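Local coordinates for protein alanine racemase, biosynthetic (Pseudomonas aeruginosa PAO1, PDB 6A2F) that belongs to the alanine racemase family, whose members pair an N-terminal TIM-type barrel with a mostly beta C-terminal domain and carry a pyridoxal phosphate-modified lysine, at residues K231-L243 with A315-G327. Numbering follows the deposited sequence.
Sequences KPAMSLGAQLISL and ARVGDPVELWGAG
An antiparallel strand pair with a beta bulge joins strand 234-243 to 320-322 in the C-terminal domain. Leu-236 and Ala-238 carry its centre. Ala-238 N donates to Val-321 O and Val-321 N to Ala-238 O, both at 2.7 Å. Opposite Leu-236 and Gly-237 the partner chain has one extra residue, Leu-323, where it turns a corner; even so, Leu-236 O accepts Leu-323 N and Leu-236 N donates to Trp-324 O (2.8 Å). Beyond the corner the indole of Trp-324 reaches back beside Leu-236, on the sheet face that Leu-236 and Ala-238 share, its CG wedged between backbone N and carbonyl carbon (chi1 58°). Leu-236 lays CD2 over one face of the six-membered ring, 3.8 Å from its centroid, a CH-pi contact. Met-234 SD lies at the indole edge, a Met-aromatic contact, and takes a weak, nearly straight hydrogen bond from Trp-324 NE1 (3.5 Å). Leu-323 CD2 packs against Ala-238 CB on the same face. Across the sheet, one water accepts from Ala-326 N, donates to Glu-322 OE2 and hydrogen-bonds Ser-235 OG, tying the bulged end together. At the far end Leu-240 O takes Gly-318 N (2.8 Å) from the type II turn 316-319, and the side chains of Leu-240 and Val-321 cross at about a right angle, CD2 to CG2 at 4.0 Å. Asp-319 OD2 holds this turn by accepting Arg-316 N at 2.9 Å. Val-287 and Val-289 of strand 286-289 extend the apolar layer. Ser-242 OG bonds Arg-130 O of the second subunit, bringing this end to the dimer interface; the pairing itself belongs to the curled mixed sheet of the alanine racemase C-terminal domain.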
loop_
_atom_site.group_PDB
_atom_site.type_symbol
_atom_site.label_atom_id
_atom_site.label_comp_id
_atom_site.label_asym_id
_atom_site.label_seq_id
_atom_site.Cartn_x
_atom_site.Cartn_y
_atom_site.Cartn_z
ATOM N N LYS A 231 -9.405 5.792 21.062
ATOM C CA LYS A 231 -8.378 4.780 21.313
ATOM C C LYS A 231 -7.859 4.166 20.008
ATOM O O LYS A 231 -8.653 3.701 19.193
ATOM C CB LYS A 231 -8.919 3.685 22.231
ATOM C CG LYS A 231 -9.255 4.164 23.631
ATOM C CD LYS A 231 -9.675 3.002 24.513
ATOM C CE LYS A 231 -9.909 3.460 25.941
ATOM N NZ LYS A 231 -10.394 2.337 26.792
ATOM N N PRO A 232 -6.524 4.164 19.806
ATOM C CA PRO A 232 -5.945 3.628 18.566
ATOM C C PRO A 232 -6.194 2.133 18.412
ATOM O O PRO A 232 -5.973 1.366 19.347
ATOM C CB PRO A 232 -4.443 3.920 18.709
ATOM C CG PRO A 232 -4.220 4.135 20.166
ATOM C CD PRO A 232 -5.493 4.724 20.701
ATOM N N ALA A 233 -6.665 1.732 17.238
ATOM C CA ALA A 233 -7.017 0.339 16.992
ATOM C C ALA A 233 -5.818 -0.496 16.555
ATOM O O ALA A 233 -5.665 -1.632 17.008
ATOM C CB ALA A 233 -8.141 0.242 15.969
ATOM N N MET A 234 -4.971 0.066 15.692
ATOM C CA MET A 234 -3.862 -0.687 15.109
ATOM C C MET A 234 -2.515 -0.354 15.738
ATOM O O MET A 234 -2.161 0.814 15.903
ATOM C CB MET A 234 -3.782 -0.488 13.591
ATOM C CG MET A 234 -2.877 -1.503 12.898
ATOM S SD MET A 234 -2.321 -1.054 11.238
ATOM C CE MET A 234 -3.829 -1.278 10.297
ATOM N N SER A 235 -1.770 -1.401 16.073
ATOM C CA SER A 235 -0.400 -1.265 16.527
ATOM C C SER A 235 0.502 -2.044 15.576
ATOM O O SER A 235 0.434 -3.272 15.513
ATOM C CB SER A 235 -0.260 -1.778 17.961
ATOM O OG SER A 235 0.810 -1.134 18.620
ATOM N N LEU A 236 1.317 -1.325 14.808
ATOM C CA LEU A 236 2.262 -1.962 13.896
ATOM C C LEU A 236 3.620 -2.073 14.580
ATOM O O LEU A 236 4.300 -1.069 14.804
ATOM C CB LEU A 236 2.355 -1.197 12.568
ATOM C CG LEU A 236 3.183 -1.824 11.434
ATOM C CD1 LEU A 236 2.592 -3.150 10.979
ATOM C CD2 LEU A 236 3.328 -0.870 10.256
ATOM N N GLY A 237 3.991 -3.299 14.936
ATOM C CA GLY A 237 5.232 -3.555 15.659
ATOM C C GLY A 237 6.232 -4.360 14.850
ATOM O O GLY A 237 5.867 -5.331 14.182
ATOM N N ALA A 238 7.495 -3.944 14.908
ATOM C CA ALA A 238 8.586 -4.677 14.284
ATOM C C ALA A 238 9.750 -4.848 15.262
ATOM O O ALA A 238 9.576 -4.706 16.475
ATOM C CB ALA A 238 9.041 -3.977 13.011
ATOM N N GLN A 239 10.930 -5.158 14.727
ATOM C CA GLN A 239 12.119 -5.368 15.544
ATOM C C GLN A 239 13.379 -4.833 14.893
ATOM O O GLN A 239 13.462 -4.725 13.667
ATOM C CB GLN A 239 12.317 -6.858 15.832
ATOM C CG GLN A 239 11.763 -7.327 17.167
ATOM C CD GLN A 239 11.785 -8.836 17.299
ATOM O OE1 GLN A 239 12.782 -9.487 16.967
ATOM N NE2 GLN A 239 10.679 -9.404 17.779
ATOM N N LEU A 240 14.360 -4.505 15.730
ATOM C CA LEU A 240 15.715 -4.252 15.265
ATOM C C LEU A 240 16.330 -5.581 14.855
ATOM O O LEU A 240 16.384 -6.514 15.654
ATOM C CB LEU A 240 16.557 -3.602 16.364
ATOM C CG LEU A 240 16.231 -2.179 16.818
ATOM C CD1 LEU A 240 17.192 -1.793 17.929
ATOM C CD2 LEU A 240 16.305 -1.182 15.668
ATOM N N ILE A 241 16.769 -5.658 13.600
ATOM C CA ILE A 241 17.356 -6.877 13.032
ATOM C C ILE A 241 18.847 -6.686 12.744
ATOM O O ILE A 241 19.558 -7.640 12.392
ATOM C CB ILE A 241 16.612 -7.350 11.760
ATOM C CG1 ILE A 241 16.695 -6.291 10.645
ATOM C CG2 ILE A 241 15.166 -7.693 12.095
ATOM C CD1 ILE A 241 16.173 -6.744 9.294
ATOM N N SER A 242 19.306 -5.444 12.893
ATOM C CA SER A 242 20.713 -5.104 12.718
ATOM C C SER A 242 21.064 -3.816 13.451
ATOM O O SER A 242 20.214 -2.940 13.637
ATOM C CB SER A 242 21.059 -4.970 11.234
ATOM O OG SER A 242 22.445 -4.753 11.061
ATOM N N LEU A 243 22.325 -3.717 13.863
ATOM C CA LEU A 243 22.838 -2.531 14.532
ATOM C C LEU A 243 24.283 -2.298 14.098
ATOM O O LEU A 243 25.100 -3.223 14.118
ATOM C CB LEU A 243 22.721 -2.698 16.045
ATOM C CG LEU A 243 22.906 -1.521 17.009
ATOM C CD1 LEU A 243 22.389 -0.201 16.454
ATOM C CD2 LEU A 243 22.207 -1.858 18.315
ATOM N N ALA A 315 19.921 0.262 23.265
ATOM C CA ALA A 315 19.172 -0.455 22.233
ATOM C C ALA A 315 19.993 -1.614 21.664
ATOM O O ALA A 315 21.182 -1.460 21.386
ATOM C CB ALA A 315 18.750 0.497 21.124
ATOM N N ARG A 316 19.351 -2.770 21.511
ATOM C CA ARG A 316 20.008 -3.988 21.031
ATOM C C ARG A 316 19.179 -4.683 19.958
ATOM O O ARG A 316 17.960 -4.507 19.902
ATOM C CB ARG A 316 20.265 -4.959 22.194
ATOM C CG ARG A 316 21.236 -4.449 23.250
ATOM C CD ARG A 316 22.679 -4.525 22.772
ATOM N NE ARG A 316 23.368 -5.711 23.283
ATOM C CZ ARG A 316 24.173 -5.718 24.346
ATOM N NH1 ARG A 316 24.749 -6.852 24.735
ATOM N NH2 ARG A 316 24.406 -4.596 25.022
ATOM N N VAL A 317 19.845 -5.465 19.107
ATOM C CA VAL A 317 19.165 -6.309 18.122
ATOM C C VAL A 317 18.143 -7.201 18.831
ATOM O O VAL A 317 18.467 -7.863 19.823
ATOM C CB VAL A 317 20.165 -7.165 17.312
ATOM C CG1 VAL A 317 19.447 -8.245 16.506
ATOM C CG2 VAL A 317 20.996 -6.282 16.391
ATOM N N GLY A 318 16.907 -7.190 18.330
ATOM C CA GLY A 318 15.815 -7.944 18.931
ATOM C C GLY A 318 14.786 -7.069 19.626
ATOM O O GLY A 318 13.672 -7.518 19.893
ATOM N N ASP A 319 15.158 -5.821 19.919
ATOM C CA ASP A 319 14.270 -4.869 20.600
ATOM C C ASP A 319 13.031 -4.529 19.766
ATOM O O ASP A 319 13.123 -4.395 18.545
ATOM C CB ASP A 319 15.025 -3.584 20.964
ATOM C CG ASP A 319 15.959 -3.758 22.172
ATOM O OD1 ASP A 319 16.055 -4.874 22.732
ATOM O OD2 ASP A 319 16.608 -2.757 22.554
ATOM N N PRO A 320 11.865 -4.395 20.425
ATOM C CA PRO A 320 10.628 -4.077 19.711
ATOM C C PRO A 320 10.635 -2.661 19.144
ATOM O O PRO A 320 11.131 -1.735 19.788
ATOM C CB PRO A 320 9.552 -4.212 20.793
ATOM C CG PRO A 320 10.273 -3.990 22.082
ATOM C CD PRO A 320 11.637 -4.580 21.872
ATOM N N VAL A 321 10.096 -2.505 17.939
ATOM C CA VAL A 321 9.992 -1.198 17.302
ATOM C C VAL A 321 8.530 -0.905 16.985
ATOM O O VAL A 321 7.911 -1.625 16.202
ATOM C CB VAL A 321 10.845 -1.118 16.012
ATOM C CG1 VAL A 321 10.568 0.171 15.248
ATOM C CG2 VAL A 321 12.328 -1.223 16.335
ATOM N N GLU A 322 7.980 0.140 17.600
ATOM C CA GLU A 322 6.623 0.587 17.273
ATOM C C GLU A 322 6.639 1.613 16.136
ATOM O O GLU A 322 7.162 2.721 16.294
ATOM C CB GLU A 322 5.900 1.150 18.504
ATOM C CG GLU A 322 4.446 1.510 18.231
ATOM C CD GLU A 322 3.669 1.898 19.477
ATOM O OE1 GLU A 322 2.938 2.912 19.429
ATOM O OE2 GLU A 322 3.779 1.195 20.504
ATOM N N LEU A 323 6.081 1.229 14.988
ATOM C CA LEU A 323 5.952 2.143 13.855
ATOM C C LEU A 323 4.762 3.068 14.080
ATOM O O LEU A 323 4.815 4.249 13.739
ATOM C CB LEU A 323 5.810 1.389 12.523
ATOM C CG LEU A 323 6.986 0.644 11.869
ATOM C CD1 LEU A 323 8.311 1.393 11.965
ATOM C CD2 LEU A 323 7.128 -0.770 12.411
ATOM N N TRP A 324 3.687 2.506 14.628
ATOM C CA TRP A 324 2.565 3.278 15.173
ATOM C C TRP A 324 1.671 2.413 16.049
ATOM O O TRP A 324 1.681 1.189 15.926
ATOM C CB TRP A 324 1.744 3.977 14.081
ATOM C CG TRP A 324 1.145 3.090 13.017
ATOM C CD1 TRP A 324 0.050 2.274 13.136
ATOM C CD2 TRP A 324 1.583 2.977 11.659
ATOM N NE1 TRP A 324 -0.206 1.646 11.938
ATOM C CE2 TRP A 324 0.719 2.059 11.015
ATOM C CE3 TRP A 324 2.626 3.558 10.925
ATOM C CZ2 TRP A 324 0.866 1.708 9.669
ATOM C CZ3 TRP A 324 2.776 3.203 9.582
ATOM C CH2 TRP A 324 1.896 2.287 8.970
ATOM N N GLY A 325 0.913 3.056 16.936
ATOM C CA GLY A 325 0.011 2.362 17.855
ATOM C C GLY A 325 -0.415 3.216 19.038
ATOM O O GLY A 325 -0.736 4.400 18.883
ATOM N N ALA A 326 -0.416 2.608 20.224
ATOM C CA ALA A 326 -0.817 3.296 21.451
ATOM C C ALA A 326 0.274 4.236 21.984
ATOM O O ALA A 326 -0.024 5.189 22.705
ATOM C CB ALA A 326 -1.235 2.293 22.516
ATOM N N GLY A 327 1.527 3.967 21.622
ATOM C CA GLY A 327 2.652 4.794 22.059
ATOM C C GLY A 327 2.939 5.962 21.131
ATOM O O GLY A 327 3.313 7.042 21.581
HETATM O O HOH W 1 0.800 0.138 20.984
#